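Local structure of peroxide stress regulator PerR, FUR family (Streptococcus pyogenes, 4LMY) at residues M38-A47 with L88-G96. The protein probably acts as a metal-dependent, DNA-binding transcription factor that senses peroxide and regulates the genes of the peroxide stress response. Numbering follows the deposited sequence.
Sequences MIQSTEHPSA and LTTYYDFMG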
# COMPACT_ATOMS: atom_id res chain seq x y z
N MET B 38 9.86 -10.80 13.45
CA MET B 38 8.69 -9.98 13.75
C MET B 38 8.07 -9.40 12.49
O MET B 38 6.84 -9.32 12.37
CB MET B 38 9.06 -8.86 14.73
CG MET B 38 9.41 -9.35 16.13
SD MET B 38 8.11 -10.36 16.84
CE MET B 38 6.75 -9.19 16.88
N ILE B 39 8.91 -8.99 11.55
CA ILE B 39 8.45 -8.45 10.28
C ILE B 39 7.68 -9.51 9.48
O ILE B 39 6.63 -9.22 8.90
CB ILE B 39 9.62 -7.92 9.43
CG1 ILE B 39 10.17 -6.63 10.06
CG2 ILE B 39 9.19 -7.66 7.99
CD1 ILE B 39 11.38 -6.10 9.37
N GLN B 40 8.20 -10.73 9.48
CA GLN B 40 7.60 -11.81 8.70
C GLN B 40 6.40 -12.45 9.40
O GLN B 40 5.59 -13.12 8.76
CB GLN B 40 8.63 -12.89 8.38
CG GLN B 40 9.76 -12.43 7.48
CD GLN B 40 10.48 -13.58 6.81
OE1 GLN B 40 10.30 -14.74 7.19
NE2 GLN B 40 11.29 -13.27 5.81
N SER B 41 6.29 -12.24 10.71
CA SER B 41 5.25 -12.90 11.49
C SER B 41 3.84 -12.48 11.06
O SER B 41 3.52 -11.29 11.01
CB SER B 41 5.44 -12.66 12.99
OG SER B 41 4.55 -13.47 13.74
N THR B 42 3.02 -13.47 10.76
CA THR B 42 1.65 -13.24 10.31
C THR B 42 0.68 -13.46 11.45
O THR B 42 -0.49 -13.81 11.24
CB THR B 42 1.30 -14.16 9.14
OG1 THR B 42 1.51 -15.52 9.54
CG2 THR B 42 2.19 -13.85 7.96
N GLU B 43 1.18 -13.27 12.66
CA GLU B 43 0.38 -13.35 13.86
C GLU B 43 0.99 -12.41 14.88
O GLU B 43 1.87 -11.61 14.55
CB GLU B 43 0.34 -14.78 14.39
CG GLU B 43 1.67 -15.51 14.27
CD GLU B 43 1.63 -16.91 14.85
OE1 GLU B 43 0.64 -17.63 14.60
OE2 GLU B 43 2.58 -17.28 15.57
N HIS B 44 0.54 -12.50 16.12
CA HIS B 44 1.04 -11.63 17.17
C HIS B 44 1.64 -12.50 18.27
O HIS B 44 0.97 -12.84 19.24
CB HIS B 44 -0.08 -10.75 17.70
CG HIS B 44 -0.84 -10.04 16.63
ND1 HIS B 44 -0.79 -8.67 16.44
CD2 HIS B 44 -1.68 -10.51 15.67
CE1 HIS B 44 -1.55 -8.33 15.42
NE2 HIS B 44 -2.10 -9.43 14.93
N PRO B 45 2.92 -12.89 18.10
CA PRO B 45 3.56 -13.87 18.97
C PRO B 45 3.86 -13.34 20.37
O PRO B 45 4.10 -12.15 20.55
CB PRO B 45 4.87 -14.18 18.24
CG PRO B 45 5.18 -12.92 17.51
CD PRO B 45 3.84 -12.38 17.07
N SER B 46 3.83 -14.24 21.34
CA SER B 46 4.27 -13.93 22.69
C SER B 46 5.79 -13.99 22.71
O SER B 46 6.42 -14.42 21.74
CB SER B 46 3.71 -14.96 23.67
OG SER B 46 4.22 -16.24 23.38
N ALA B 47 6.38 -13.56 23.82
CA ALA B 47 7.83 -13.63 23.98
C ALA B 47 8.29 -15.09 23.94
O ALA B 47 9.35 -15.39 23.40
CB ALA B 47 8.25 -12.98 25.28
N LEU B 88 -3.47 -12.67 30.32
CA LEU B 88 -2.42 -11.79 30.83
C LEU B 88 -1.18 -11.80 29.94
O LEU B 88 -0.27 -10.99 30.13
CB LEU B 88 -2.03 -12.15 32.26
CG LEU B 88 -2.98 -11.81 33.41
CD1 LEU B 88 -2.22 -11.85 34.74
CD2 LEU B 88 -3.64 -10.46 33.20
N THR B 89 -1.14 -12.72 28.99
CA THR B 89 0.01 -12.83 28.10
C THR B 89 0.12 -11.62 27.18
O THR B 89 -0.85 -11.23 26.53
CB THR B 89 -0.05 -14.11 27.23
OG1 THR B 89 -0.05 -15.27 28.08
CG2 THR B 89 1.14 -14.18 26.29
N THR B 90 1.31 -11.03 27.13
CA THR B 90 1.56 -9.92 26.22
C THR B 90 1.90 -10.48 24.84
O THR B 90 2.76 -11.36 24.71
CB THR B 90 2.71 -9.03 26.71
OG1 THR B 90 2.36 -8.46 27.97
CG2 THR B 90 2.98 -7.91 25.70
N TYR B 91 1.22 -9.97 23.82
CA TYR B 91 1.51 -10.36 22.45
C TYR B 91 2.11 -9.18 21.70
O TYR B 91 1.79 -8.03 21.99
CB TYR B 91 0.26 -10.89 21.76
CG TYR B 91 -0.33 -12.10 22.46
CD1 TYR B 91 0.23 -13.36 22.28
CD2 TYR B 91 -1.43 -11.97 23.30
CE1 TYR B 91 -0.29 -14.46 22.92
CE2 TYR B 91 -1.96 -13.08 23.94
CZ TYR B 91 -1.39 -14.32 23.75
OH TYR B 91 -1.91 -15.42 24.39
N TYR B 92 2.98 -9.48 20.74
CA TYR B 92 3.73 -8.44 20.07
C TYR B 92 3.44 -8.41 18.57
O TYR B 92 3.21 -9.45 17.96
CB TYR B 92 5.23 -8.64 20.31
CG TYR B 92 5.61 -8.59 21.78
CD1 TYR B 92 6.05 -7.41 22.36
CD2 TYR B 92 5.51 -9.72 22.58
CE1 TYR B 92 6.39 -7.36 23.70
CE2 TYR B 92 5.85 -9.68 23.92
CZ TYR B 92 6.29 -8.50 24.47
OH TYR B 92 6.63 -8.45 25.81
N ASP B 93 3.45 -7.22 18.00
CA ASP B 93 3.17 -7.06 16.57
C ASP B 93 4.08 -6.00 15.97
O ASP B 93 4.17 -4.89 16.47
CB ASP B 93 1.72 -6.66 16.35
CG ASP B 93 1.35 -6.60 14.89
OD1 ASP B 93 1.66 -7.57 14.15
OD2 ASP B 93 0.74 -5.60 14.46
N PHE B 94 4.75 -6.36 14.88
CA PHE B 94 5.59 -5.40 14.17
C PHE B 94 4.72 -4.48 13.33
O PHE B 94 3.87 -4.95 12.56
CB PHE B 94 6.60 -6.13 13.28
CG PHE B 94 7.65 -5.23 12.68
CD1 PHE B 94 8.86 -5.03 13.32
CD2 PHE B 94 7.41 -4.57 11.49
CE1 PHE B 94 9.81 -4.19 12.78
CE2 PHE B 94 8.36 -3.74 10.94
CZ PHE B 94 9.57 -3.55 11.59
N MET B 95 4.91 -3.17 13.47
CA MET B 95 4.16 -2.21 12.67
C MET B 95 5.05 -1.08 12.14
O MET B 95 4.57 -0.07 11.63
CB MET B 95 2.95 -1.66 13.45
CG MET B 95 3.21 -0.43 14.32
SD MET B 95 4.54 -0.60 15.52
CE MET B 95 3.77 0.10 16.98
N GLY B 96 6.37 -1.28 12.24
CA GLY B 96 7.34 -0.31 11.79
C GLY B 96 7.16 0.13 10.35
O GLY B 96 6.74 -0.64 9.49
O HOH W 1 4.81 -12.56 26.07
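Ile39, in the last turn of helix 29-40, lays CG1 squarely over the Phe94 ring, 3.4 Å from its centroid and 10° off the ring normal, a CH-pi contact. With CG anti to the backbone N (chi1 -171°), Phe94 lies alongside Ile39, and both also touch helix 12-22. Met38 folds over at its outer two torsions and brings CE to Tyr92 CB (3.8 Å). Beyond the helix end the chain runs beside strand 91-94, paired antiparallel with strand 79-82 in the hairpin of the winged-helix DNA-binding domain. Here Tyr92 N donates to Pro45 O (2.9 Å), and the same carbonyl meets the edge of the Tyr92 ring, in its plane. In return, His44 CA makes a bent C-H...O contact with Tyr92 O (3.2 Å). The His44 imidazole slants across the Asp93 side chain, its plane 41° from the carboxylate; His44 ND1 lies 3.2 Å from Asp93 CB, and no hydrogen bond joins the two residues. A water accepts from Ala47 N (2.9 Å) and donates to Thr90 O (2.7 Å), while Ser46 OG caps helix 47-54 at Lys49 N. One direct hydrogen bond and one water bridge therefore tie loop 41-46 and the start of helix 47-54 to residues 90-92 of the wing, and apolar packing supplies much of the remaining contact.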